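Local coordinates for glycosyl hydrolases family 2, sugar binding domain protein (Bacteroides uniformis str. 3978 T3 ii, PDB 6D1P) that is a beta-glucuronidase of glycosyl hydrolase family 2 from a human gut bacterium, probably hydrolysing O-glycosidic bonds of glucuronide compounds, at residues F578-S582 with Q601-K607; S517-M523 with D547-I553; K354-A358 with F613-S618; K607-Y611 with H624-W630. One frame throughout, in Å; residues are numbered along the deposited sequence.

Contact 1 (F578-S582 with Q601-K607); sequences FKDFS and QRDGTPK. With NA (sodium ion), chain C.
Asp580 is engaged at both ends: its backbone O binds a sodium ion, and its carboxylate reaches the other way to Lys607 of segment 601-607. The ion lies 2.7 Å from Asp580 O and also binds water 2 and Asp333. Lys607 NZ meets Asp580 OD1 at 2.8 Å, on the syn lone pair, in a salt bridge. The lysine chain is fully extended beyond CG, which carries NZ across to the aspartate. The second oxygen, Asp580 OD2, takes a bond from water 1, and the same water accepts from Arg602 N.

Arg602 runs over the backbone of 580-582. Its CG is anti to the backbone N (chi1 -168°) and lies 3.4 Å from Asp580 O. Ser582 CB covers one face of the guanidinium, 3.7 Å from Arg602 NH2. The charge is met outside the two segments by Asp333, the same residue that binds the sodium. Lys579 packs by its chain, with CG 3.0 Å from Gln601 O, a tight approach; its NZ goes to Glu349 and His334.

Segment 578-582 follows strand 572-574; 601-607 lies in the loop between strand 594-595 and helix 609-617. Both fall within the TIM barrel domain. Segment 601-607 begins with a type I turn, Gln601 to Gly604. Asp580 OD1 also accepts from Gly598 N. With an ammonium, a water and this N-H around it, the carboxylate is probably ionised.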
# COMPACT_ATOMS: atom_id res chain seq x y z
N PHE A 578 -28.18 8.28 7.88
CA PHE A 578 -28.29 9.67 7.44
C PHE A 578 -27.53 9.92 6.15
O PHE A 578 -28.07 10.52 5.21
CB PHE A 578 -27.79 10.62 8.53
CG PHE A 578 -27.84 12.08 8.11
CD1 PHE A 578 -29.06 12.70 7.87
CD2 PHE A 578 -26.67 12.81 7.96
CE1 PHE A 578 -29.11 14.06 7.47
CE2 PHE A 578 -26.70 14.14 7.57
CZ PHE A 578 -27.92 14.78 7.31
N LYS A 579 -26.29 9.43 6.07
CA LYS A 579 -25.33 9.82 5.05
C LYS A 579 -24.65 8.60 4.44
O LYS A 579 -24.23 7.69 5.16
CB LYS A 579 -24.28 10.77 5.64
CG LYS A 579 -23.38 11.45 4.62
CD LYS A 579 -22.58 12.59 5.27
CE LYS A 579 -21.49 12.02 6.19
NZ LYS A 579 -21.20 13.02 7.24
N ASP A 580 -24.57 8.58 3.10
CA ASP A 580 -23.74 7.61 2.40
C ASP A 580 -22.37 7.52 3.05
O ASP A 580 -21.76 8.54 3.35
CB ASP A 580 -23.57 8.01 0.93
CG ASP A 580 -24.83 7.81 0.11
OD1 ASP A 580 -25.85 7.39 0.70
OD2 ASP A 580 -24.78 8.07 -1.13
N PHE A 581 -21.90 6.30 3.27
CA PHE A 581 -20.62 6.11 3.94
C PHE A 581 -19.89 4.94 3.30
O PHE A 581 -20.50 4.09 2.64
CB PHE A 581 -20.81 5.88 5.44
CG PHE A 581 -21.42 4.55 5.75
CD1 PHE A 581 -22.79 4.40 5.77
CD2 PHE A 581 -20.60 3.43 6.00
CE1 PHE A 581 -23.36 3.17 6.04
CE2 PHE A 581 -21.17 2.20 6.26
CZ PHE A 581 -22.55 2.06 6.30
N SER A 582 -18.58 4.91 3.48
CA SER A 582 -17.77 3.88 2.86
C SER A 582 -17.86 2.56 3.62
O SER A 582 -17.84 2.53 4.86
CB SER A 582 -16.32 4.30 2.78
OG SER A 582 -15.52 3.24 2.24
N GLN A 601 -25.52 12.60 0.36
CA GLN A 601 -24.32 12.00 -0.20
C GLN A 601 -23.19 12.04 0.82
O GLN A 601 -23.28 12.70 1.86
CB GLN A 601 -23.89 12.74 -1.47
CG GLN A 601 -24.78 12.50 -2.65
CD GLN A 601 -24.24 13.11 -3.91
OE1 GLN A 601 -23.04 12.95 -4.23
NE2 GLN A 601 -25.10 13.83 -4.63
N ARG A 602 -22.10 11.36 0.49
CA ARG A 602 -21.00 11.23 1.44
C ARG A 602 -20.33 12.56 1.76
O ARG A 602 -19.70 12.68 2.81
CB ARG A 602 -19.99 10.22 0.92
CG ARG A 602 -18.96 9.78 1.94
CD ARG A 602 -18.26 8.51 1.48
NE ARG A 602 -17.30 8.09 2.49
CZ ARG A 602 -15.99 8.14 2.34
NH1 ARG A 602 -15.43 8.57 1.21
NH2 ARG A 602 -15.22 7.74 3.33
N ASP A 603 -20.50 13.58 0.90
CA ASP A 603 -19.99 14.91 1.20
C ASP A 603 -21.04 15.80 1.87
O ASP A 603 -20.79 16.99 2.07
CB ASP A 603 -19.44 15.59 -0.07
CG ASP A 603 -20.53 15.91 -1.12
OD1 ASP A 603 -21.71 15.60 -0.88
OD2 ASP A 603 -20.19 16.47 -2.20
N GLY A 604 -22.21 15.25 2.20
CA GLY A 604 -23.27 16.03 2.79
C GLY A 604 -24.24 16.64 1.80
O GLY A 604 -25.18 17.31 2.22
N THR A 605 -24.05 16.43 0.51
CA THR A 605 -25.00 16.94 -0.46
C THR A 605 -26.32 16.20 -0.28
O THR A 605 -26.34 14.97 -0.37
CB THR A 605 -24.50 16.77 -1.89
OG1 THR A 605 -23.17 17.31 -2.02
CG2 THR A 605 -25.44 17.46 -2.87
N PRO A 606 -27.43 16.90 -0.03
CA PRO A 606 -28.71 16.20 0.20
C PRO A 606 -29.25 15.50 -1.03
O PRO A 606 -29.25 16.05 -2.13
CB PRO A 606 -29.65 17.33 0.65
CG PRO A 606 -28.72 18.39 1.20
CD PRO A 606 -27.45 18.30 0.42
N LYS A 607 -29.70 14.26 -0.84
CA LYS A 607 -30.59 13.62 -1.79
C LYS A 607 -32.00 14.17 -1.61
O LYS A 607 -32.30 14.85 -0.63
CB LYS A 607 -30.61 12.09 -1.59
CG LYS A 607 -29.24 11.41 -1.54
CD LYS A 607 -29.40 9.90 -1.43
CE LYS A 607 -28.05 9.21 -1.19
NZ LYS A 607 -28.14 7.74 -0.85
NA NA C . -20.67 9.31 5.66
O HOH W 1 -22.46 9.66 -1.97
O HOH W 2 -22.11 8.74 8.01

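Contact 2 (S517-M523 with D547-I553)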
# COMPACT_ATOMS: atom_id res chain seq x y z
N SER A 517 -30.15 4.31 -2.30
CA SER A 517 -30.52 5.03 -3.51
C SER A 517 -29.28 5.69 -4.09
O SER A 517 -28.54 6.37 -3.37
CB SER A 517 -31.64 6.06 -3.25
OG SER A 517 -31.28 7.01 -2.28
N HIS A 518 -29.07 5.47 -5.37
CA HIS A 518 -28.02 6.09 -6.16
C HIS A 518 -28.44 7.53 -6.41
O HIS A 518 -29.35 7.78 -7.20
CB HIS A 518 -27.88 5.31 -7.47
CG HIS A 518 -26.64 5.58 -8.25
ND1 HIS A 518 -25.42 5.83 -7.66
CD2 HIS A 518 -26.41 5.54 -9.58
CE1 HIS A 518 -24.50 5.97 -8.60
NE2 HIS A 518 -25.08 5.80 -9.77
N ALA A 519 -27.82 8.47 -5.69
CA ALA A 519 -28.14 9.88 -5.87
C ALA A 519 -28.18 10.23 -7.36
O ALA A 519 -27.28 9.87 -8.13
CB ALA A 519 -27.12 10.75 -5.14
N GLY A 520 -29.28 10.88 -7.76
CA GLY A 520 -29.49 11.33 -9.12
C GLY A 520 -30.07 10.32 -10.08
O GLY A 520 -30.26 10.64 -11.25
N ARG A 521 -30.35 9.09 -9.63
CA ARG A 521 -31.08 8.12 -10.45
C ARG A 521 -32.56 8.18 -10.08
O ARG A 521 -32.91 8.20 -8.90
CB ARG A 521 -30.51 6.72 -10.24
CG ARG A 521 -31.32 5.62 -10.91
CD ARG A 521 -30.73 4.26 -10.57
NE ARG A 521 -29.49 4.02 -11.30
CZ ARG A 521 -28.61 3.07 -10.98
NH1 ARG A 521 -28.83 2.28 -9.93
NH2 ARG A 521 -27.50 2.92 -11.70
N HIS A 522 -33.44 8.21 -11.10
CA HIS A 522 -34.89 8.25 -10.89
C HIS A 522 -35.57 7.27 -11.85
O HIS A 522 -34.92 6.61 -12.67
CB HIS A 522 -35.44 9.67 -11.07
CG HIS A 522 -34.66 10.70 -10.32
ND1 HIS A 522 -34.93 11.02 -9.01
CD2 HIS A 522 -33.58 11.44 -10.68
CE1 HIS A 522 -34.06 11.93 -8.59
NE2 HIS A 522 -33.24 12.21 -9.59
N MET A 523 -36.89 7.20 -11.75
CA MET A 523 -37.66 6.25 -12.55
C MET A 523 -39.12 6.68 -12.60
O MET A 523 -39.72 6.96 -11.55
CB MET A 523 -37.51 4.84 -11.96
CG MET A 523 -38.40 3.79 -12.60
SD MET A 523 -38.23 3.69 -14.38
CE MET A 523 -36.46 3.46 -14.58
N ASP A 547 -34.25 -1.05 -8.65
CA ASP A 547 -33.25 -0.37 -9.46
C ASP A 547 -32.41 0.63 -8.66
O ASP A 547 -31.61 1.35 -9.26
CB ASP A 547 -33.92 0.32 -10.64
CG ASP A 547 -34.85 1.47 -10.22
OD1 ASP A 547 -35.01 1.72 -9.00
OD2 ASP A 547 -35.41 2.13 -11.13
N TRP A 548 -32.59 0.70 -7.34
CA TRP A 548 -31.82 1.58 -6.47
C TRP A 548 -32.02 3.07 -6.81
O TRP A 548 -31.19 3.92 -6.45
CB TRP A 548 -30.33 1.21 -6.47
CG TRP A 548 -30.03 -0.13 -5.74
CD1 TRP A 548 -30.81 -1.26 -5.75
CD2 TRP A 548 -28.92 -0.42 -4.88
NE1 TRP A 548 -30.24 -2.24 -4.96
CE2 TRP A 548 -29.09 -1.74 -4.41
CE3 TRP A 548 -27.79 0.31 -4.48
CZ2 TRP A 548 -28.16 -2.35 -3.56
CZ3 TRP A 548 -26.89 -0.28 -3.63
CH2 TRP A 548 -27.07 -1.61 -3.18
N SER A 549 -33.14 3.41 -7.45
CA SER A 549 -33.46 4.80 -7.76
C SER A 549 -33.90 5.57 -6.51
O SER A 549 -34.33 4.99 -5.50
CB SER A 549 -34.58 4.86 -8.79
OG SER A 549 -35.79 4.46 -8.15
N GLU A 550 -33.77 6.89 -6.58
CA GLU A 550 -34.37 7.73 -5.56
C GLU A 550 -35.89 7.63 -5.59
O GLU A 550 -36.53 7.76 -4.54
CB GLU A 550 -33.93 9.18 -5.72
CG GLU A 550 -32.42 9.38 -5.48
CD GLU A 550 -32.04 10.83 -5.19
OE1 GLU A 550 -32.51 11.42 -4.18
OE2 GLU A 550 -31.25 11.39 -6.00
N SER A 551 -36.46 7.38 -6.77
CA SER A 551 -37.91 7.30 -6.90
C SER A 551 -38.48 6.22 -6.01
O SER A 551 -39.51 6.41 -5.35
CB SER A 551 -38.27 7.03 -8.36
OG SER A 551 -37.79 8.07 -9.18
N TYR A 552 -37.80 5.06 -5.97
CA TYR A 552 -38.29 3.99 -5.13
C TYR A 552 -38.15 4.36 -3.66
O TYR A 552 -39.12 4.27 -2.89
CB TYR A 552 -37.57 2.68 -5.44
CG TYR A 552 -38.01 1.62 -4.47
CD1 TYR A 552 -39.28 1.03 -4.57
CD2 TYR A 552 -37.20 1.25 -3.40
CE1 TYR A 552 -39.70 0.07 -3.64
CE2 TYR A 552 -37.61 0.30 -2.48
CZ TYR A 552 -38.86 -0.30 -2.61
OH TYR A 552 -39.25 -1.24 -1.68
N ILE A 553 -36.97 4.81 -3.25
CA ILE A 553 -36.75 4.95 -1.82
C ILE A 553 -37.60 6.07 -1.24
O ILE A 553 -37.95 6.05 -0.06
CB ILE A 553 -35.25 5.15 -1.50
CG1 ILE A 553 -34.95 4.59 -0.11
CG2 ILE A 553 -34.87 6.63 -1.57
CD1 ILE A 553 -35.06 3.08 -0.03
O HOH W 3 -32.90 9.55 -2.00
O HOH W 4 -34.11 4.06 -12.04
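The guanidinium of Arg521 has Trp548 CB at its edge, in plane, and His518 CD2 over the centre of one face, 3.5 Å above it. The His522 ring has Ser551 OG near its plane at the edge. Glu550 runs beside this ring, pointing the same way, with ring and carboxylate planes 29° apart.

The contact holds a loop of the TIM barrel domain against the N-terminal end of helix 550-564. Ser549 is the N-cap, and its OG accepts from Tyr552 N. Asp547 OD1 forms an Asx turn with Ser549 N and also accepts from Ser549 OG. The loop folds as a type II turn from His518 to Arg521.

Glu550 binds this turn at two points. Its backbone N donates to Arg521 O at 2.8 Å. Its OE2 accepts from Gly520 N at 2.7 Å, on the anti side, in an almost straight bond (177°). The other oxygen, OE1, accepts from Glu608 N and from water 3. Cutting this side chain back to an alanine is likely to leave Gly520 N and Glu608 N without their carboxylate acceptor and open a gap beside His522.

At the start of the turn, His518 N donates to Trp548 O at 2.8 Å. Arg521 NH1 makes a weak bond to Asp547 O, while NH2 is held by Ala777 O and Gln776. His522 ND1 and Ser551 OG share Tyr626 OH as a partner. Ser551 OG, set beside its own backbone N (chi1 -60°), also accepts from Met523 N at 2.9 Å.

Contact 3 (K354-A358 with F613-S618)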
# COMPACT_ATOMS: atom_id res chain seq x y z
N LYS A 354 -30.40 17.77 12.73
CA LYS A 354 -31.39 18.49 13.53
C LYS A 354 -32.41 19.20 12.65
O LYS A 354 -33.62 19.10 12.87
CB LYS A 354 -30.69 19.49 14.45
CG LYS A 354 -31.67 20.29 15.30
CD LYS A 354 -32.30 19.44 16.38
CE LYS A 354 -33.35 20.23 17.17
NZ LYS A 354 -33.70 19.50 18.42
N GLU A 355 -31.94 19.87 11.59
CA GLU A 355 -32.83 20.57 10.66
C GLU A 355 -33.71 19.62 9.87
O GLU A 355 -34.70 20.08 9.29
CB GLU A 355 -32.01 21.41 9.69
CG GLU A 355 -31.37 22.58 10.38
CD GLU A 355 -30.30 23.24 9.56
OE1 GLU A 355 -30.21 22.95 8.34
OE2 GLU A 355 -29.53 24.04 10.15
N MET A 356 -33.33 18.34 9.77
CA MET A 356 -34.19 17.37 9.11
C MET A 356 -35.38 17.01 10.00
O MET A 356 -36.39 16.49 9.51
CB MET A 356 -33.39 16.12 8.75
CG MET A 356 -34.11 15.13 7.83
SD MET A 356 -33.17 13.58 7.60
CE MET A 356 -32.86 13.15 9.32
N GLY A 357 -35.31 17.31 11.29
CA GLY A 357 -36.41 17.06 12.18
C GLY A 357 -36.28 15.80 12.99
O GLY A 357 -37.23 15.44 13.69
N ALA A 358 -35.14 15.11 12.90
CA ALA A 358 -34.83 13.99 13.78
C ALA A 358 -34.73 14.47 15.22
O ALA A 358 -34.38 15.62 15.49
CB ALA A 358 -33.51 13.32 13.39
N PHE A 613 -38.17 13.15 4.66
CA PHE A 613 -38.10 13.16 6.12
C PHE A 613 -38.39 14.54 6.68
O PHE A 613 -39.11 14.68 7.68
CB PHE A 613 -36.73 12.67 6.62
CG PHE A 613 -36.58 11.17 6.63
CD1 PHE A 613 -37.12 10.41 7.65
CD2 PHE A 613 -35.92 10.51 5.60
CE1 PHE A 613 -37.02 9.04 7.66
CE2 PHE A 613 -35.80 9.12 5.60
CZ PHE A 613 -36.35 8.39 6.63
N GLN A 614 -37.82 15.58 6.06
CA GLN A 614 -37.97 16.92 6.61
C GLN A 614 -39.43 17.34 6.59
O GLN A 614 -39.94 17.90 7.57
CB GLN A 614 -37.11 17.91 5.83
CG GLN A 614 -36.98 19.29 6.49
CD GLN A 614 -35.99 20.19 5.74
OE1 GLN A 614 -36.12 20.40 4.53
NE2 GLN A 614 -34.99 20.71 6.46
N SER A 615 -40.14 17.02 5.51
CA SER A 615 -41.53 17.40 5.39
C SER A 615 -42.40 16.74 6.45
O SER A 615 -43.46 17.29 6.79
CB SER A 615 -42.05 17.05 4.00
OG SER A 615 -42.14 15.66 3.84
N TYR A 616 -41.98 15.60 6.99
CA TYR A 616 -42.73 14.89 8.02
C TYR A 616 -42.30 15.26 9.43
O TYR A 616 -43.11 15.21 10.36
CB TYR A 616 -42.58 13.38 7.86
CG TYR A 616 -43.58 12.69 6.95
CD1 TYR A 616 -44.78 12.21 7.46
CD2 TYR A 616 -43.29 12.46 5.61
CE1 TYR A 616 -45.69 11.55 6.65
CE2 TYR A 616 -44.20 11.80 4.79
CZ TYR A 616 -45.40 11.34 5.32
OH TYR A 616 -46.32 10.67 4.53
N TRP A 617 -41.04 15.64 9.61
CA TRP A 617 -40.48 15.74 10.95
C TRP A 617 -40.17 17.16 11.39
O TRP A 617 -40.19 17.44 12.59
CB TRP A 617 -39.18 14.92 11.05
CG TRP A 617 -39.40 13.44 11.10
CD1 TRP A 617 -40.60 12.77 11.08
CD2 TRP A 617 -38.38 12.44 11.20
NE1 TRP A 617 -40.38 11.41 11.16
CE2 TRP A 617 -39.03 11.18 11.23
CE3 TRP A 617 -36.98 12.47 11.27
CZ2 TRP A 617 -38.33 9.97 11.32
CZ3 TRP A 617 -36.28 11.26 11.36
CH2 TRP A 617 -36.96 10.03 11.38
N SER A 618 -39.83 18.03 10.45
CA SER A 618 -39.41 19.38 10.79
C SER A 618 -40.62 20.24 11.13
O SER A 618 -41.66 20.15 10.47
CB SER A 618 -38.64 20.01 9.64
OG SER A 618 -38.14 21.27 10.03
O HOH W 5 -35.89 22.81 9.66
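Two helices of the TIM barrel domain, 343-356 and 609-617, meet at their C-terminal ends, where Glu355 and Met356 face Gln614 and Trp617. Gln614 CG is anti to its N (chi1 -169°) and the chain is extended, which brings NE2 to Glu355 O at 2.9 Å. The bond is nearly straight at the hydrogen (176°) and lies in the amide plane, but the donor sits well above the carbonyl plane. Water 5 also donates to Glu355 O and reaches Ser618 OG, which also bonds Lys620 N. A leucine in place of Gln614 is likely to leave Glu355 O without this amide donor, the two helix ends less firmly joined.

Gly357 ends helix 343-356 in a Schellman motif with positive phi. It lies against Trp617 and Ser618 so closely that a CB would collide with Trp617 C and Ser618 N. Gly357 O is 3.3 Å from Trp617 CB and is bonded by Arg326, which also makes a cation-pi contact with the indole.

Met356 and Phe613 run side by side, Met356 CG 3.8 Å from Phe613 CB. The sulfur makes an oblique Met-aromatic contact with the Phe613 ring. Ala358 CB touches Trp617 CZ3 at 4.0 Å.

Contact 4 (K607-Y611 with H624-W630)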
# COMPACT_ATOMS: atom_id res chain seq x y z
N LYS A 607 -29.70 14.26 -0.84
CA LYS A 607 -30.59 13.62 -1.79
C LYS A 607 -32.00 14.17 -1.61
O LYS A 607 -32.30 14.85 -0.63
CB LYS A 607 -30.61 12.09 -1.59
CG LYS A 607 -29.24 11.41 -1.54
CD LYS A 607 -29.40 9.90 -1.43
CE LYS A 607 -28.05 9.21 -1.19
NZ LYS A 607 -28.14 7.74 -0.85
N GLU A 608 -32.88 13.85 -2.55
CA GLU A 608 -34.25 14.34 -2.43
C GLU A 608 -35.04 13.60 -1.36
O GLU A 608 -36.09 14.10 -0.93
CB GLU A 608 -34.93 14.29 -3.79
CG GLU A 608 -34.07 14.97 -4.87
CD GLU A 608 -34.86 15.66 -5.97
OE1 GLU A 608 -35.87 16.38 -5.66
OE2 GLU A 608 -34.49 15.47 -7.14
N SER A 609 -34.55 12.46 -0.90
CA SER A 609 -35.18 11.80 0.23
C SER A 609 -34.99 12.56 1.53
O SER A 609 -35.77 12.37 2.47
CB SER A 609 -34.63 10.40 0.39
OG SER A 609 -33.21 10.45 0.36
N TYR A 610 -33.94 13.40 1.63
CA TYR A 610 -33.77 14.21 2.83
C TYR A 610 -35.00 15.08 3.10
O TYR A 610 -35.33 15.34 4.26
CB TYR A 610 -32.51 15.08 2.69
CG TYR A 610 -32.28 16.09 3.82
CD1 TYR A 610 -32.82 17.38 3.76
CD2 TYR A 610 -31.49 15.76 4.93
CE1 TYR A 610 -32.60 18.32 4.79
CE2 TYR A 610 -31.28 16.69 5.97
CZ TYR A 610 -31.84 17.96 5.89
OH TYR A 610 -31.62 18.88 6.90
N TYR A 611 -35.70 15.51 2.04
CA TYR A 611 -36.87 16.39 2.17
C TYR A 611 -38.13 15.60 2.49
O TYR A 611 -39.06 16.15 3.10
CB TYR A 611 -37.05 17.20 0.88
CG TYR A 611 -35.78 17.96 0.57
CD1 TYR A 611 -35.45 19.10 1.30
CD2 TYR A 611 -34.87 17.51 -0.39
CE1 TYR A 611 -34.29 19.79 1.07
CE2 TYR A 611 -33.67 18.21 -0.62
CZ TYR A 611 -33.40 19.34 0.12
OH TYR A 611 -32.27 20.08 -0.04
N HIS A 624 -40.59 21.32 -1.10
CA HIS A 624 -39.60 20.74 -2.01
C HIS A 624 -40.33 19.96 -3.08
O HIS A 624 -40.92 18.91 -2.79
CB HIS A 624 -38.60 19.83 -1.28
CG HIS A 624 -37.57 19.21 -2.20
ND1 HIS A 624 -36.31 19.75 -2.38
CD2 HIS A 624 -37.62 18.11 -2.99
CE1 HIS A 624 -35.63 19.00 -3.23
NE2 HIS A 624 -36.40 18.00 -3.62
N ILE A 625 -40.28 20.45 -4.31
CA ILE A 625 -40.76 19.68 -5.44
C ILE A 625 -39.78 18.55 -5.70
O ILE A 625 -38.57 18.78 -5.83
CB ILE A 625 -40.89 20.58 -6.67
CG1 ILE A 625 -41.80 21.78 -6.36
CG2 ILE A 625 -41.38 19.76 -7.86
CD1 ILE A 625 -41.65 22.93 -7.37
N TYR A 626 -40.29 17.33 -5.77
CA TYR A 626 -39.42 16.21 -6.07
C TYR A 626 -39.00 16.27 -7.54
O TYR A 626 -39.84 16.24 -8.44
CB TYR A 626 -40.12 14.89 -5.74
CG TYR A 626 -39.39 13.69 -6.30
CD1 TYR A 626 -38.01 13.55 -6.15
CD2 TYR A 626 -40.07 12.72 -7.02
CE1 TYR A 626 -37.34 12.46 -6.69
CE2 TYR A 626 -39.42 11.63 -7.55
CZ TYR A 626 -38.05 11.50 -7.38
OH TYR A 626 -37.40 10.42 -7.93
N GLY A 627 -37.69 16.36 -7.77
CA GLY A 627 -37.16 16.32 -9.11
C GLY A 627 -36.09 17.36 -9.41
O GLY A 627 -35.73 17.54 -10.56
N HIS A 628 -35.57 18.04 -8.38
CA HIS A 628 -34.46 18.96 -8.59
C HIS A 628 -33.28 18.28 -9.29
O HIS A 628 -32.59 18.91 -10.10
CB HIS A 628 -34.00 19.54 -7.26
CG HIS A 628 -34.87 20.61 -6.71
ND1 HIS A 628 -34.50 21.94 -6.70
CD2 HIS A 628 -36.09 20.56 -6.12
CE1 HIS A 628 -35.46 22.66 -6.14
NE2 HIS A 628 -36.43 21.84 -5.78
N SER A 629 -33.03 17.01 -8.96
CA SER A 629 -31.94 16.26 -9.56
C SER A 629 -32.43 15.32 -10.66
O SER A 629 -31.73 14.36 -11.01
CB SER A 629 -31.16 15.48 -8.49
OG SER A 629 -31.90 14.37 -7.99
N TRP A 630 -33.61 15.58 -11.22
CA TRP A 630 -34.19 14.74 -12.27
C TRP A 630 -34.35 15.60 -13.52
O TRP A 630 -35.37 16.28 -13.70
CB TRP A 630 -35.52 14.15 -11.79
CG TRP A 630 -36.12 13.10 -12.67
CD1 TRP A 630 -35.77 12.78 -13.95
CD2 TRP A 630 -37.20 12.21 -12.32
NE1 TRP A 630 -36.56 11.76 -14.42
CE2 TRP A 630 -37.44 11.38 -13.44
CE3 TRP A 630 -37.98 12.03 -11.17
CZ2 TRP A 630 -38.43 10.40 -13.44
CZ3 TRP A 630 -38.95 11.04 -11.17
CH2 TRP A 630 -39.18 10.25 -12.30
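Glu608 OE1 is gripped by His624 NE2 at 2.7 Å and by Gly627 N at 2.8 Å, donors that approach from opposite faces of the carboxylate plane. A weak bond from His628 N adds to them. The second oxygen, Glu608 OE2, takes Ser629 N at 2.8 Å from above the plane and Ser629 OG at 2.9 Å on its anti lone pair. The glutamate chain bends at chi2 (-147°), away from a staggered value, to bring both oxygens to these donors. With so many N-H and O-H groups round it, the carboxylate is probably ionised.

The contact joins the start of helix 609-617, in the TIM barrel domain, to strand 623-625 and the type I turn from Gly627 to Trp630. That strand pairs with 641-647 in the beta region that follows.

His624 is also fixed by Tyr611. The two rings form an offset stack, centroids 3.9 Å apart and planes at 8°. Tyr611 CD2 lies over the imidazole centre, and Tyr611 CB reaches the same ring by a CH-pi contact. Tyr610 CD1 lies over the opposite Tyr611 face, toward its rim. On the turn, His628 NE2 bonds Asp702, and Tyr626 presents its ring edge to Glu608 OE1.

In the fold
Contact 3 spans the longest stretch of chain, from helix 343-356 to helix 609-617, and encloses contacts 2 and 1 in that order. Contact 4 follows contact 1, sharing Lys607, and crosses contact 3 along the chain; both use helix 609-617. Centres of contacts 2 and 4 are about 11 Å apart, those of 2 and 3 about 21 Å. Lys607 NZ ties contact 1 to Ser517 O of contact 2. Trp630 of contact 4 stacks on His522 of contact 2. Phe578 of contact 1 packs on Met356 and Tyr610. Contacts 1 to 3 lie within the TIM barrel domain, contact 3 joining an early helix to its last; contact 4 links that last helix to the beta region that follows.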